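SAM-dependent methyltransferase (Geobacter sulfurreducens, PDB 5BP7) binds S-adenosyl-L-homocysteine, the product left after methyl transfer, and probably transfers methyl groups from S-adenosylmethionine to an acceptor not identified here. Local coordinates at residues N41-E46 and L261-F266; P45-T50 and L209-G214; E147-S152 and G157-G162. All blocks are in the same frame, centred on the assembly; numbering follows the deposited sequence.

Contact 1. Residues N41-E46 and L261-F266. With SAH (S-adenosyl-L-homocysteine), chain D.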
ATOM      1  N   ASN A  41      -0.457  -0.327  -5.184  1.00 35.33           N
ATOM      2  CA  ASN A  41       0.551   0.661  -4.867  1.00 36.13           C
ATOM      3  C   ASN A  41       1.471   0.806  -6.058  1.00 36.29           C
ATOM      4  O   ASN A  41       1.559  -0.129  -6.872  1.00 35.55           O
ATOM      5  CB  ASN A  41       1.412   0.197  -3.682  1.00 36.56           C
ATOM      6  CG  ASN A  41       0.848   0.630  -2.366  1.00 38.04           C
ATOM      7  OD1 ASN A  41       0.430   1.771  -2.214  1.00 39.43           O
ATOM      8  ND2 ASN A  41       0.867  -0.259  -1.388  1.00 39.25           N
ATOM      9  N   PRO A  42       2.230   1.916  -6.112  1.00 36.98           N
ATOM     10  CA  PRO A  42       3.114   2.133  -7.243  1.00 38.03           C
ATOM     11  C   PRO A  42       4.460   1.434  -7.141  1.00 38.00           C
ATOM     12  O   PRO A  42       5.460   2.013  -7.516  1.00 41.20           O
ATOM     13  CB  PRO A  42       3.265   3.668  -7.285  1.00 38.73           C
ATOM     14  CG  PRO A  42       3.113   4.091  -5.877  1.00 39.19           C
ATOM     15  CD  PRO A  42       2.190   3.093  -5.218  1.00 38.34           C
ATOM     16  N   ILE A  43       4.499   0.199  -6.696  1.00 37.32           N
ATOM     17  CA  ILE A  43       5.714  -0.587  -6.825  1.00 37.82           C
ATOM     18  C   ILE A  43       5.468  -1.849  -7.621  1.00 36.36           C
ATOM     19  O   ILE A  43       4.408  -2.450  -7.547  1.00 36.01           O
ATOM     20  CB  ILE A  43       6.353  -0.943  -5.487  1.00 38.55           C
ATOM     21  CG1 ILE A  43       5.338  -1.550  -4.550  1.00 39.13           C
ATOM     22  CG2 ILE A  43       6.991   0.298  -4.869  1.00 39.91           C
ATOM     23  CD1 ILE A  43       6.018  -2.427  -3.534  1.00 39.88           C
ATOM     24  N   THR A  44       6.486  -2.224  -8.380  1.00 35.89           N
ATOM     25  CA  THR A  44       6.432  -3.383  -9.255  1.00 35.42           C
ATOM     26  C   THR A  44       6.549  -4.671  -8.453  1.00 34.61           C
ATOM     27  O   THR A  44       6.991  -4.648  -7.284  1.00 34.34           O
ATOM     28  CB  THR A  44       7.569  -3.346 -10.292  1.00 35.93           C
ATOM     29  OG1 THR A  44       8.834  -3.305  -9.626  1.00 35.26           O
ATOM     30  CG2 THR A  44       7.444  -2.126 -11.203  1.00 36.63           C
ATOM     31  N   PRO A  45       6.155  -5.807  -9.066  1.00 34.14           N
ATOM     32  CA  PRO A  45       6.417  -7.109  -8.450  1.00 33.50           C
ATOM     33  C   PRO A  45       7.900  -7.353  -8.182  1.00 33.21           C
ATOM     34  O   PRO A  45       8.237  -7.911  -7.132  1.00 33.07           O
ATOM     35  CB  PRO A  45       5.893  -8.108  -9.488  1.00 34.78           C
ATOM     36  CG  PRO A  45       4.839  -7.344 -10.248  1.00 35.20           C
ATOM     37  CD  PRO A  45       5.369  -5.941 -10.313  1.00 35.01           C
ATOM     38  N   GLU A  46       8.768  -6.929  -9.096  1.00 32.94           N
ATOM     39  CA  GLU A  46      10.211  -7.078  -8.902  1.00 33.01           C
ATOM     40  C   GLU A  46      10.660  -6.293  -7.662  1.00 32.30           C
ATOM     41  O   GLU A  46      11.475  -6.778  -6.868  1.00 31.58           O
ATOM     42  CB  GLU A  46      11.006  -6.669 -10.159  1.00 33.82           C
ATOM     43  N   LEU A 261       5.132  13.365  -7.527  1.00 36.18           N
ATOM     44  CA  LEU A 261       4.873  12.487  -6.401  1.00 36.26           C
ATOM     45  C   LEU A 261       5.756  11.242  -6.406  1.00 34.99           C
ATOM     46  O   LEU A 261       5.727  10.435  -7.340  1.00 34.57           O
ATOM     47  CB  LEU A 261       3.380  12.113  -6.357  1.00 37.09           C
ATOM     48  CG  LEU A 261       2.815  11.651  -5.010  1.00 38.24           C
ATOM     49  CD1 LEU A 261       3.060  12.627  -3.875  1.00 38.86           C
ATOM     50  CD2 LEU A 261       1.311  11.383  -5.152  1.00 38.35           C
ATOM     51  N   GLY A 262       6.548  11.111  -5.359  1.00 34.42           N
ATOM     52  CA  GLY A 262       7.290   9.880  -5.083  1.00 34.07           C
ATOM     53  C   GLY A 262       6.483   8.943  -4.174  1.00 33.51           C
ATOM     54  O   GLY A 262       5.448   9.325  -3.612  1.00 32.76           O
ATOM     55  N   TRP A 263       6.964   7.709  -4.033  1.00 32.84           N
ATOM     56  CA  TRP A 263       6.392   6.765  -3.086  1.00 32.62           C
ATOM     57  C   TRP A 263       7.445   5.770  -2.649  1.00 31.91           C
ATOM     58  O   TRP A 263       8.305   5.374  -3.439  1.00 32.46           O
ATOM     59  CB  TRP A 263       5.202   6.042  -3.712  1.00 33.54           C
ATOM     60  CG  TRP A 263       4.337   5.293  -2.745  1.00 34.29           C
ATOM     61  CD1 TRP A 263       3.237   5.770  -2.101  1.00 35.67           C
ATOM     62  CD2 TRP A 263       4.478   3.942  -2.346  1.00 33.78           C
ATOM     63  NE1 TRP A 263       2.689   4.798  -1.313  1.00 36.29           N
ATOM     64  CE2 TRP A 263       3.429   3.659  -1.449  1.00 35.03           C
ATOM     65  CE3 TRP A 263       5.381   2.939  -2.658  1.00 33.91           C
ATOM     66  CZ2 TRP A 263       3.257   2.415  -0.852  1.00 34.60           C
ATOM     67  CZ3 TRP A 263       5.215   1.689  -2.055  1.00 34.37           C
ATOM     68  CH2 TRP A 263       4.156   1.442  -1.172  1.00 34.01           C
ATOM     69  N   GLY A 264       7.385   5.348  -1.400  1.00 31.23           N
ATOM     70  CA  GLY A 264       8.320   4.341  -0.922  1.00 30.83           C
ATOM     71  C   GLY A 264       7.865   3.558   0.274  1.00 30.08           C
ATOM     72  O   GLY A 264       6.928   3.941   0.970  1.00 30.08           O
ATOM     73  N   VAL A 265       8.572   2.459   0.505  1.00 29.56           N
ATOM     74  CA  VAL A 265       8.425   1.650   1.700  1.00 29.48           C
ATOM     75  C   VAL A 265       9.711   1.813   2.519  1.00 29.40           C
ATOM     76  O   VAL A 265      10.816   1.600   2.026  1.00 29.37           O
ATOM     77  CB  VAL A 265       8.149   0.167   1.398  1.00 29.15           C
ATOM     78  CG1 VAL A 265       7.767  -0.572   2.663  1.00 29.34           C
ATOM     79  CG2 VAL A 265       7.018   0.030   0.405  1.00 29.16           C
ATOM     80  N   PHE A 266       9.522   2.136   3.787  1.00 29.11           N
ATOM     81  CA  PHE A 266      10.597   2.485   4.710  1.00 29.27           C
ATOM     82  C   PHE A 266      10.572   1.499   5.865  1.00 29.15           C
ATOM     83  O   PHE A 266       9.528   1.291   6.492  1.00 29.30           O
ATOM     84  CB  PHE A 266      10.392   3.913   5.225  1.00 29.56           C
ATOM     85  CG  PHE A 266      10.349   4.923   4.134  1.00 30.29           C
ATOM     86  CD1 PHE A 266      11.523   5.457   3.627  1.00 30.35           C
ATOM     87  CD2 PHE A 266       9.140   5.279   3.550  1.00 30.42           C
ATOM     88  CE1 PHE A 266      11.496   6.347   2.572  1.00 31.13           C
ATOM     89  CE2 PHE A 266       9.100   6.170   2.504  1.00 31.11           C
ATOM     90  CZ  PHE A 266      10.280   6.705   2.005  1.00 31.28           C
TER
HETATM   91  N   SAH D 301      -0.688  -2.687   1.169  1.00 41.33           N
HETATM   92  CA  SAH D 301      -1.614  -3.119   0.055  1.00 41.76           C
HETATM   93  CB  SAH D 301      -2.832  -2.196  -0.130  1.00 39.24           C
HETATM   94  CG  SAH D 301      -2.608  -0.688  -0.261  1.00 40.15           C
HETATM   95  SD  SAH D 301      -4.051   0.121  -0.914  1.00 41.14           S
HETATM   96  C   SAH D 301      -0.898  -3.281  -1.258  1.00 43.97           C
HETATM   97  O   SAH D 301       0.276  -2.924  -1.392  1.00 44.11           O
HETATM   98  OXT SAH D 301      -1.470  -3.787  -2.233  1.00 42.83           O
HETATM   99  C5' SAH D 301      -4.984   0.677   0.525  1.00 40.01           C
HETATM  100  C4' SAH D 301      -5.749  -0.504   1.120  1.00 39.18           C
HETATM  101  O4' SAH D 301      -6.195  -0.194   2.436  1.00 37.79           O
HETATM  102  C3' SAH D 301      -6.981  -0.923   0.317  1.00 38.13           C
HETATM  103  O3' SAH D 301      -6.856  -2.313   0.006  1.00 36.07           O
HETATM  104  C2' SAH D 301      -8.172  -0.674   1.226  1.00 38.44           C
HETATM  105  O2' SAH D 301      -9.151  -1.703   1.114  1.00 40.49           O
HETATM  106  C1' SAH D 301      -7.499  -0.736   2.580  1.00 38.80           C
HETATM  107  N9  SAH D 301      -8.076   0.012   3.704  1.00 38.67           N
HETATM  108  C8  SAH D 301      -8.503   1.311   3.731  1.00 39.14           C
HETATM  109  N7  SAH D 301      -8.916   1.669   4.928  1.00 38.69           N
HETATM  110  C5  SAH D 301      -8.725   0.541   5.723  1.00 37.66           C
HETATM  111  C6  SAH D 301      -8.970   0.266   7.086  1.00 36.47           C
HETATM  112  N6  SAH D 301      -9.496   1.188   7.922  1.00 35.92           N
HETATM  113  N1  SAH D 301      -8.675  -0.967   7.572  1.00 33.88           N
HETATM  114  C2  SAH D 301      -8.160  -1.887   6.734  1.00 35.67           C
HETATM  115  N3  SAH D 301      -7.896  -1.738   5.429  1.00 37.40           N
HETATM  116  C4  SAH D 301      -8.203  -0.484   4.974  1.00 38.25           C
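Pro42 and Asn41 both lie over one face of the Trp263 indole, where the N-terminal part of the chain meets strand 261-270 of the class I (Rossmann-like) methyltransferase fold. Pro42 CD stands 3.9 Å from the centroid of the five-membered ring and almost straight above it, a CH-pi contact, while Pro42 CG packs 3.6 Å from Trp263 CG. Asn41 CB makes a second CH-pi contact with the six-membered ring, set off toward the rim. The Asn41 amide, tilted 34° from the indole plane, brings OD1 to 3.2 Å from Trp263 CZ2. At the far end of the indole, Ile43 CG2 reaches Trp263 CZ3 at 3.6 Å, approaching neither squarely over the face nor at the edge. At chi1 -166° the indole extends away from its own backbone N, toward residues 41-43.

Further out, Trp215 of helix 212-232 touches both Pro42 and Trp263, and Pro164 of strand 157-166 and Val133 of strand 127-133 also pack on the tryptophan. With its CB on the indole face, Asn41 turns its amide nitrogen to the ligand. That nitrogen also has the Val133 carbonyl oxygen as a hydrogen-bond partner. The bond to S-adenosyl-L-homocysteine (SAH) is short but weak and bent: Asn41 ND2 lies 2.7 Å from SAH O, a carboxylate oxygen, with an N-H...O angle of 129°.

Contact 2. Residues P45-T50 and L209-G214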
ATOM      1  N   PRO A  45       6.155  -5.807  -9.066  1.00 34.14           N
ATOM      2  CA  PRO A  45       6.417  -7.109  -8.450  1.00 33.50           C
ATOM      3  C   PRO A  45       7.900  -7.353  -8.182  1.00 33.21           C
ATOM      4  O   PRO A  45       8.237  -7.911  -7.132  1.00 33.07           O
ATOM      5  CB  PRO A  45       5.893  -8.108  -9.488  1.00 34.78           C
ATOM      6  CG  PRO A  45       4.839  -7.344 -10.248  1.00 35.20           C
ATOM      7  CD  PRO A  45       5.369  -5.941 -10.313  1.00 35.01           C
ATOM      8  N   GLU A  46       8.768  -6.929  -9.096  1.00 32.94           N
ATOM      9  CA  GLU A  46      10.211  -7.078  -8.902  1.00 33.01           C
ATOM     10  C   GLU A  46      10.660  -6.293  -7.662  1.00 32.30           C
ATOM     11  O   GLU A  46      11.475  -6.778  -6.868  1.00 31.58           O
ATOM     12  CB  GLU A  46      11.006  -6.669 -10.159  1.00 33.82           C
ATOM     13  N   LYS A  47      10.113  -5.094  -7.479  1.00 32.56           N
ATOM     14  CA  LYS A  47      10.411  -4.282  -6.275  1.00 32.86           C
ATOM     15  C   LYS A  47       9.901  -4.906  -4.995  1.00 32.54           C
ATOM     16  O   LYS A  47      10.560  -4.828  -3.963  1.00 32.49           O
ATOM     17  CB  LYS A  47       9.844  -2.864  -6.375  1.00 33.47           C
ATOM     18  CG  LYS A  47      10.598  -1.970  -7.304  1.00 34.32           C
ATOM     19  CD  LYS A  47      11.641  -1.175  -6.554  1.00 34.88           C
ATOM     20  CE  LYS A  47      12.434  -0.301  -7.509  1.00 35.76           C
ATOM     21  NZ  LYS A  47      11.753   0.972  -7.853  1.00 36.45           N
ATOM     22  N   LEU A  48       8.721  -5.505  -5.050  1.00 32.92           N
ATOM     23  CA  LEU A  48       8.171  -6.190  -3.881  1.00 32.72           C
ATOM     24  C   LEU A  48       9.036  -7.376  -3.443  1.00 32.78           C
ATOM     25  O   LEU A  48       9.246  -7.593  -2.250  1.00 32.65           O
ATOM     26  CB  LEU A  48       6.737  -6.636  -4.162  1.00 33.60           C
ATOM     27  CG  LEU A  48       5.890  -7.058  -2.968  1.00 34.24           C
ATOM     28  CD1 LEU A  48       5.717  -5.921  -1.968  1.00 34.29           C
ATOM     29  CD2 LEU A  48       4.513  -7.536  -3.437  1.00 34.70           C
ATOM     30  N   THR A  49       9.535  -8.130  -4.426  1.00 32.42           N
ATOM     31  CA  THR A  49      10.523  -9.179  -4.216  1.00 32.30           C
ATOM     32  C   THR A  49      11.826  -8.657  -3.619  1.00 31.86           C
ATOM     33  O   THR A  49      12.367  -9.233  -2.687  1.00 32.11           O
ATOM     34  CB  THR A  49      10.856  -9.879  -5.547  1.00 33.16           C
ATOM     35  OG1 THR A  49       9.662 -10.457  -6.077  1.00 33.81           O
ATOM     36  CG2 THR A  49      11.920 -11.001  -5.381  1.00 33.83           C
ATOM     37  N   THR A  50      12.339  -7.590  -4.185  1.00 31.21           N
ATOM     38  CA  THR A  50      13.534  -6.932  -3.672  1.00 31.51           C
ATOM     39  C   THR A  50      13.355  -6.570  -2.192  1.00 31.22           C
ATOM     40  O   THR A  50      14.251  -6.794  -1.379  1.00 32.17           O
ATOM     41  CB  THR A  50      13.857  -5.671  -4.522  1.00 31.78           C
ATOM     42  OG1 THR A  50      14.297  -6.075  -5.820  1.00 32.25           O
ATOM     43  CG2 THR A  50      14.938  -4.818  -3.908  1.00 32.45           C
ATOM     44  N   LEU A 209      12.163   2.371  -2.844  1.00 31.98           N
ATOM     45  CA  LEU A 209      11.382   3.488  -3.380  1.00 32.36           C
ATOM     46  C   LEU A 209      10.863   3.146  -4.756  1.00 32.30           C
ATOM     47  O   LEU A 209      11.564   2.522  -5.562  1.00 33.18           O
ATOM     48  CB  LEU A 209      12.221   4.760  -3.455  1.00 32.56           C
ATOM     49  CG  LEU A 209      12.914   5.140  -2.152  1.00 33.67           C
ATOM     50  CD1 LEU A 209      13.670   6.456  -2.336  1.00 35.12           C
ATOM     51  CD2 LEU A 209      11.956   5.242  -0.987  1.00 33.43           C
ATOM     52  N   ALA A 210       9.641   3.576  -5.025  1.00 31.75           N
ATOM     53  CA  ALA A 210       9.064   3.445  -6.357  1.00 32.59           C
ATOM     54  C   ALA A 210       9.866   4.243  -7.351  1.00 33.33           C
ATOM     55  O   ALA A 210      10.490   5.252  -7.017  1.00 33.28           O
ATOM     56  CB  ALA A 210       7.635   3.956  -6.359  1.00 32.94           C
ATOM     57  N   ASP A 211       9.820   3.821  -8.594  1.00 34.57           N
ATOM     58  CA  ASP A 211      10.215   4.730  -9.680  1.00 35.79           C
ATOM     59  C   ASP A 211       8.988   5.028 -10.530  1.00 34.19           C
ATOM     60  O   ASP A 211       7.897   4.524 -10.269  1.00 32.98           O
ATOM     61  CB  ASP A 211      11.412   4.176 -10.489  1.00 38.01           C
ATOM     62  CG  ASP A 211      11.089   2.908 -11.250  1.00 39.80           C
ATOM     63  OD1 ASP A 211       9.903   2.507 -11.353  1.00 40.49           O
ATOM     64  OD2 ASP A 211      12.052   2.292 -11.759  1.00 44.83           O
ATOM     65  N   GLN A 212       9.167   5.817 -11.570  1.00 34.01           N
ATOM     66  CA  GLN A 212       8.030   6.196 -12.412  1.00 34.19           C
ATOM     67  C   GLN A 212       7.368   5.011 -13.117  1.00 33.57           C
ATOM     68  O   GLN A 212       6.164   5.044 -13.364  1.00 33.70           O
ATOM     69  CB  GLN A 212       8.450   7.283 -13.390  1.00 34.99           C
ATOM     70  CG  GLN A 212       8.819   8.581 -12.668  1.00 35.85           C
ATOM     71  CD  GLN A 212       9.390   9.633 -13.596  1.00 36.13           C
ATOM     72  OE1 GLN A 212      10.232   9.326 -14.421  1.00 36.95           O
ATOM     73  NE2 GLN A 212       8.898  10.872 -13.494  1.00 36.57           N
ATOM     74  N   ASP A 213       8.147   3.982 -13.447  1.00 33.70           N
ATOM     75  CA  ASP A 213       7.616   2.741 -14.040  1.00 34.46           C
ATOM     76  C   ASP A 213       6.658   2.006 -13.096  1.00 33.95           C
ATOM     77  O   ASP A 213       5.666   1.418 -13.548  1.00 33.66           O
ATOM     78  CB  ASP A 213       8.742   1.781 -14.440  1.00 35.65           C
ATOM     79  CG  ASP A 213       9.545   2.265 -15.660  1.00 37.71           C
ATOM     80  OD1 ASP A 213       8.987   2.937 -16.576  1.00 38.12           O
ATOM     81  OD2 ASP A 213      10.760   1.944 -15.709  1.00 38.85           O
ATOM     82  N   GLY A 214       6.945   2.066 -11.796  1.00 33.01           N
ATOM     83  CA  GLY A 214       6.045   1.520 -10.795  1.00 32.58           C
ATOM     84  C   GLY A 214       4.725   2.285 -10.692  1.00 32.19           C
ATOM     85  O   GLY A 214       3.654   1.691 -10.586  1.00 32.19           O
TER
HETATM   86  O   HOH W   1       8.729   0.634  -8.796  1.00 22.72           O
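Lys47 reaches from helix 45-54 to the Leu209 backbone, where its ammonium makes the one direct hydrogen bond between the two segments. Lys47 NZ lies 2.8 Å from Leu209 O, in the carbonyl plane, with a C=O...N angle of 149°. The chain leading to it is bent at chi2 and chi4 but extended between them, and NZ ends against the backbone at Leu209. The lysine methylenes run beside the same carbonyl, with Lys47 CE 3.5 Å from Leu209 O; the Leu209 and Ala210 side chains leave their backbone away from the helix.

Water extends the polar contact. Water 1 accepts from Lys47 NZ at 3.2 Å and donates a weak hydrogen bond to Asp211 OD1, linking the ammonium to the carboxylate. The direct electrostatic approach is looser, since Lys47 NZ and Asp211 OD2 are 4.1 Å apart, beyond a salt bridge; the opposite charges would still be expected to attract.

Residues 209-211 join strand 202-209, at one margin of the methyltransferase sheet, to helix 212-232, and Lys47 meets them from the helix that follows the ligand-binding loop. Asp211 is the N-cap of helix 212-232.

Both helix starts carry a side-chain cap. Asp211 OD1 accepts from Gly214 N at 3.0 Å, nearly along the carboxylate C-O bond, with an N-H...O angle of 151°. The Asp211 carboxylate carbon sits between its backbone N and carbonyl carbon (chi1 66°), folding OD1 back over the first turn. At the start of helix 45-54, the N-cap Thr44 bonds through OG1 to Lys47 N.

Contact 3. Residues E147-S152 and G157-G162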
ATOM      1  N   GLU A 147       3.155   4.515  15.592  1.00 37.53           N
ATOM      2  CA  GLU A 147       2.768   4.279  16.961  1.00 39.78           C
ATOM      3  C   GLU A 147       1.848   3.039  17.084  1.00 38.48           C
ATOM      4  O   GLU A 147       2.000   2.236  17.999  1.00 38.60           O
ATOM      5  CB  GLU A 147       2.088   5.550  17.494  1.00 43.97           C
ATOM      6  CG  GLU A 147       2.374   5.847  18.923  1.00 47.79           C
ATOM      7  CD  GLU A 147       1.762   4.827  19.819  1.00 51.82           C
ATOM      8  OE1 GLU A 147       0.532   4.547  19.622  1.00 57.45           O
ATOM      9  OE2 GLU A 147       2.465   4.347  20.728  1.00 52.75           O
ATOM     10  N   LEU A 148       0.873   2.910  16.192  1.00 36.95           N
ATOM     11  CA  LEU A 148      -0.059   1.770  16.224  1.00 36.15           C
ATOM     12  C   LEU A 148       0.671   0.442  15.981  1.00 34.81           C
ATOM     13  O   LEU A 148       0.486  -0.528  16.735  1.00 34.24           O
ATOM     14  CB  LEU A 148      -1.182   1.938  15.198  1.00 35.69           C
ATOM     15  CG  LEU A 148      -2.187   0.793  15.078  1.00 35.87           C
ATOM     16  CD1 LEU A 148      -2.968   0.641  16.380  1.00 37.36           C
ATOM     17  CD2 LEU A 148      -3.133   1.013  13.911  1.00 35.47           C
ATOM     18  N   LEU A 149       1.487   0.418  14.924  1.00 33.53           N
ATOM     19  CA  LEU A 149       2.275  -0.771  14.565  1.00 32.90           C
ATOM     20  C   LEU A 149       3.262  -1.152  15.662  1.00 33.61           C
ATOM     21  O   LEU A 149       3.425  -2.333  15.947  1.00 33.69           O
ATOM     22  CB  LEU A 149       3.010  -0.572  13.262  1.00 32.14           C
ATOM     23  CG  LEU A 149       2.110  -0.427  12.029  1.00 31.64           C
ATOM     24  CD1 LEU A 149       2.917   0.002  10.829  1.00 30.95           C
ATOM     25  CD2 LEU A 149       1.349  -1.710  11.719  1.00 32.27           C
ATOM     26  N   ALA A 150       3.841  -0.149  16.339  1.00 33.75           N
ATOM     27  CA  ALA A 150       4.771  -0.396  17.446  1.00 34.32           C
ATOM     28  C   ALA A 150       4.142  -1.231  18.542  1.00 35.66           C
ATOM     29  O   ALA A 150       4.810  -2.066  19.146  1.00 36.69           O
ATOM     30  CB  ALA A 150       5.287   0.905  18.033  1.00 34.71           C
ATOM     31  N   ARG A 151       2.849  -1.045  18.784  1.00 35.88           N
ATOM     32  CA  ARG A 151       2.169  -1.840  19.795  1.00 37.01           C
ATOM     33  C   ARG A 151       2.035  -3.328  19.464  1.00 36.32           C
ATOM     34  O   ARG A 151       1.766  -4.120  20.360  1.00 36.72           O
ATOM     35  CB  ARG A 151       0.810  -1.223  20.098  1.00 38.84           C
ATOM     36  CG  ARG A 151       1.007   0.144  20.701  1.00 40.02           C
ATOM     37  CD  ARG A 151      -0.301   0.819  20.935  1.00 41.38           C
ATOM     38  NE  ARG A 151      -0.072   2.184  21.408  1.00 42.17           N
ATOM     39  CZ  ARG A 151      -0.254   2.608  22.657  1.00 43.58           C
ATOM     40  NH1 ARG A 151      -0.009   3.879  22.956  1.00 44.60           N
ATOM     41  NH2 ARG A 151      -0.694   1.795  23.615  1.00 45.33           N
ATOM     42  N   SER A 152       2.206  -3.701  18.194  1.00 34.41           N
ATOM     43  CA  SER A 152       2.164  -5.104  17.760  1.00 34.71           C
ATOM     44  C   SER A 152       3.539  -5.675  17.464  1.00 35.06           C
ATOM     45  O   SER A 152       3.651  -6.814  16.999  1.00 35.43           O
ATOM     46  CB  SER A 152       1.293  -5.244  16.498  1.00 33.59           C
ATOM     47  OG  SER A 152      -0.049  -4.913  16.760  1.00 33.94           O
ATOM     48  N   GLY A 157      11.911  -6.406  16.289  1.00 35.18           N
ATOM     49  CA  GLY A 157      11.224  -6.414  15.015  1.00 34.19           C
ATOM     50  C   GLY A 157      11.387  -5.154  14.178  1.00 32.75           C
ATOM     51  O   GLY A 157      12.037  -4.178  14.580  1.00 32.50           O
ATOM     52  N   ILE A 158      10.753  -5.180  13.015  1.00 31.86           N
ATOM     53  CA  ILE A 158      10.823  -4.092  12.040  1.00 31.36           C
ATOM     54  C   ILE A 158       9.423  -3.556  11.753  1.00 31.17           C
ATOM     55  O   ILE A 158       8.472  -4.333  11.613  1.00 30.55           O
ATOM     56  CB  ILE A 158      11.467  -4.573  10.726  1.00 31.58           C
ATOM     57  CG1 ILE A 158      12.950  -4.882  10.951  1.00 32.57           C
ATOM     58  CG2 ILE A 158      11.371  -3.504   9.639  1.00 30.90           C
ATOM     59  CD1 ILE A 158      13.555  -5.763   9.876  1.00 33.05           C
ATOM     60  N   ILE A 159       9.312  -2.227  11.656  1.00 31.30           N
ATOM     61  CA  ILE A 159       8.090  -1.570  11.178  1.00 31.61           C
ATOM     62  C   ILE A 159       8.269  -1.195   9.712  1.00 31.58           C
ATOM     63  O   ILE A 159       9.309  -0.646   9.336  1.00 32.74           O
ATOM     64  CB  ILE A 159       7.731  -0.328  12.037  1.00 32.38           C
ATOM     65  CG1 ILE A 159       7.285  -0.796  13.423  1.00 33.81           C
ATOM     66  CG2 ILE A 159       6.614   0.489  11.393  1.00 32.03           C
ATOM     67  CD1 ILE A 159       7.134   0.287  14.466  1.00 34.87           C
ATOM     68  N   LEU A 160       7.253  -1.488   8.901  1.00 31.34           N
ATOM     69  CA  LEU A 160       7.209  -1.059   7.509  1.00 31.19           C
ATOM     70  C   LEU A 160       6.132  -0.029   7.296  1.00 31.17           C
ATOM     71  O   LEU A 160       4.974  -0.245   7.665  1.00 31.70           O
ATOM     72  CB  LEU A 160       6.911  -2.204   6.553  1.00 31.07           C
ATOM     73  CG  LEU A 160       7.908  -3.312   6.362  1.00 31.34           C
ATOM     74  CD1 LEU A 160       7.357  -4.274   5.291  1.00 31.54           C
ATOM     75  CD2 LEU A 160       9.265  -2.756   5.989  1.00 31.17           C
ATOM     76  N   ILE A 161       6.535   1.098   6.728  1.00 31.75           N
ATOM     77  CA  ILE A 161       5.632   2.199   6.374  1.00 32.03           C
ATOM     78  C   ILE A 161       5.779   2.485   4.882  1.00 30.53           C
ATOM     79  O   ILE A 161       6.873   2.793   4.398  1.00 29.06           O
ATOM     80  CB  ILE A 161       5.951   3.475   7.174  1.00 33.49           C
ATOM     81  CG1 ILE A 161       5.621   3.298   8.658  1.00 35.47           C
ATOM     82  CG2 ILE A 161       5.202   4.676   6.628  1.00 35.34           C
ATOM     83  CD1 ILE A 161       4.138   3.212   9.004  1.00 36.35           C
ATOM     84  N   GLY A 162       4.656   2.428   4.175  1.00 30.24           N
ATOM     85  CA  GLY A 162       4.578   2.803   2.763  1.00 29.95           C
ATOM     86  C   GLY A 162       3.845   4.113   2.647  1.00 30.95           C
ATOM     87  O   GLY A 162       2.731   4.241   3.161  1.00 30.74           O
TER
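Ile159 is the first residue of strand 157-166 to meet helix 142-150, and its two branches divide the work. Its CG2 methyl packs 3.8 Å from Leu149 CD1, with the two side chains crossing at a slant. The CG1 branch carries CD1 to the next residue of the helix, 3.8 Å from Ala150 N and 4.1 Å from Ala150 CB. Ile159 CG1 is anti to the carbonyl carbon (chi1 -69°), leaving CG2 anti to the backbone N; the branches thereby spread to meet both helical residues.

Leu160 points its side chain away from the helix, but its backbone takes part: Leu160 O is 3.8 Å from Leu149 CD1. Ile161 then returns to the helical side. Its CB does not aim straight at the helix, yet the end of the side chain swings nearer, placing Ile161 CD1 3.9 Å from Leu149 CD1.

The contact is apolar packing of a helix on the parallel part of the Rossmann-like sheet. Leu149 also touches Ala130 and Cys132 of strand 127-133 and Leu66 of strand 62-66, while the backbone of strand 157-166 is hydrogen-bonded to strand 127-133 on one side and to antiparallel strand 261-270 on the other.

From the N terminus, residues 41-50 supply the first halves of contacts 1 and 2, which share Pro45 and Glu46. Contact 2 closes its loop at 209-214, where the last-but-one strand in the chain gives way to helix 212-232; contact 1 closes later, at 261-266. Contact 3 is a short local closure, 147-152 on 157-162, nested inside both longer loops. Contacts 1 and 2 adjoin: Ala210 N and Trp263 O, 2.7 Å apart, probably form a hydrogen bond. Contact 3 is separate from contact 2, but strands 157-166 and 261-270 are sheet neighbours, connecting it with contact 1. Together they tie the N-terminal segment and helix 142-150 to the sheet.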